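Local coordinates for protein probable RNA polymerase sigma-D factor (Mycobacterium tuberculosis, PDB 3VFZ) that probably directs RNA polymerase to specific initiation sites as an ECF sigma factor, the crystallised piece being its -35 promoter-binding domain, at residues 33-36 with 37-40. Residues are numbered along the deposited sequence; the frame is centred on the assembly and turned at random.
Sequences PAKQ and REIL
Four successive i to i+4 backbone hydrogen bonds join residues 33-36 to residues 37-40 and make up the first turns of helix 34-46. The series begins at the N-cap residue Pro33, whose carbonyl O receives Arg37 N at 3.1 Å. Ala34 O takes Glu38 N at 3.0 Å, Lys35 O takes Ile39 N and Gln36 O takes Leu40 N, the last two also at 3.0 Å.

Aliphatic carbons of the later residues lie against the same carbonyl oxygens. Ile39 CG1 sits 3.3 Å from Lys35 O, beside the oxygen that accepts its own N-H; with CG1 next to the backbone N (chi1 -77°), the branch runs back along the preceding turn and its CD1 comes to 4.0 Å from Lys35 CG. Leu40 repeats the theme, its CG 3.4 Å from Gln36 O, while the start of the Arg37 chain passes Pro33 O, with CG at 3.7 Å.

This helix belongs to sigma region 4, in which residues 50-69 form the helix-turn-helix inferred to bind DNA. Gln36 and Ile39 are buried, and with the partly exposed Leu40 they face helix 61-80: Gln36 meets Arg70 and Ala71, Ile39 meets Ala67 and Leu40 meets Leu75. Ile39 also touches Thr53 of helix 50-57, and Glu38 touches Val57 of the same helix.

Lys35 and Glu38 cross at an angle, Lys35 CE lying 4.0 Å from Glu38 OE1. Lys35 NZ stays 5.0 Å from Glu38 OE1, too far for a salt bridge, though the opposite charges may still attract weakly. The Arg37 side chain touches Glu30 and Leu32 in the preceding loop.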
# COMPACT_ATOMS: atom_id res chain seq x y z
N PRO A 33 2.74 -4.56 6.44
CA PRO A 33 4.16 -4.80 6.17
C PRO A 33 4.74 -3.58 5.46
O PRO A 33 4.03 -2.92 4.69
CB PRO A 33 4.15 -5.99 5.21
CG PRO A 33 2.84 -6.66 5.46
CD PRO A 33 1.87 -5.58 5.83
N ALA A 34 6.01 -3.28 5.73
CA ALA A 34 6.68 -2.15 5.12
C ALA A 34 6.45 -2.07 3.61
O ALA A 34 6.20 -1.00 3.06
CB ALA A 34 8.19 -2.21 5.43
N LYS A 35 6.54 -3.21 2.93
CA LYS A 35 6.47 -3.24 1.47
C LYS A 35 5.11 -2.78 0.96
O LYS A 35 5.01 -2.13 -0.07
CB LYS A 35 6.77 -4.65 0.96
CG LYS A 35 6.52 -4.84 -0.52
CD LYS A 35 7.65 -5.61 -1.17
CE LYS A 35 8.97 -4.87 -1.02
NZ LYS A 35 10.12 -5.61 -1.62
N GLN A 36 4.07 -3.15 1.69
CA GLN A 36 2.72 -2.77 1.33
C GLN A 36 2.50 -1.27 1.59
O GLN A 36 1.82 -0.61 0.81
CB GLN A 36 1.70 -3.63 2.08
CG GLN A 36 1.69 -5.10 1.63
CD GLN A 36 0.74 -5.97 2.44
OE1 GLN A 36 -0.14 -5.47 3.14
NE2 GLN A 36 0.92 -7.28 2.36
N ARG A 37 3.07 -0.74 2.67
CA ARG A 37 2.95 0.69 2.94
C ARG A 37 3.58 1.47 1.80
O ARG A 37 3.01 2.42 1.27
CB ARG A 37 3.65 1.07 4.24
CG ARG A 37 2.99 0.53 5.48
CD ARG A 37 3.93 0.61 6.69
NE ARG A 37 4.29 1.98 7.02
CZ ARG A 37 5.13 2.31 8.00
NH1 ARG A 37 5.69 1.35 8.74
NH2 ARG A 37 5.42 3.58 8.25
N GLU A 38 4.78 1.03 1.43
CA GLU A 38 5.54 1.65 0.37
C GLU A 38 4.76 1.64 -0.94
O GLU A 38 4.67 2.65 -1.64
CB GLU A 38 6.85 0.88 0.23
CG GLU A 38 7.63 1.18 -1.00
CD GLU A 38 8.90 0.37 -1.06
OE1 GLU A 38 8.83 -0.86 -0.80
OE2 GLU A 38 9.96 0.96 -1.33
N ILE A 39 4.18 0.49 -1.27
CA ILE A 39 3.40 0.35 -2.50
C ILE A 39 2.18 1.28 -2.52
O ILE A 39 1.93 1.97 -3.51
CB ILE A 39 2.98 -1.14 -2.74
CG1 ILE A 39 4.19 -1.89 -3.28
CG2 ILE A 39 1.83 -1.23 -3.71
CD1 ILE A 39 4.02 -3.42 -3.25
N LEU A 40 1.43 1.31 -1.43
CA LEU A 40 0.23 2.15 -1.39
C LEU A 40 0.59 3.63 -1.49
O LEU A 40 -0.08 4.38 -2.20
CB LEU A 40 -0.60 1.91 -0.12
CG LEU A 40 -1.30 0.55 -0.01
CD1 LEU A 40 -2.30 0.56 1.16
CD2 LEU A 40 -2.03 0.24 -1.32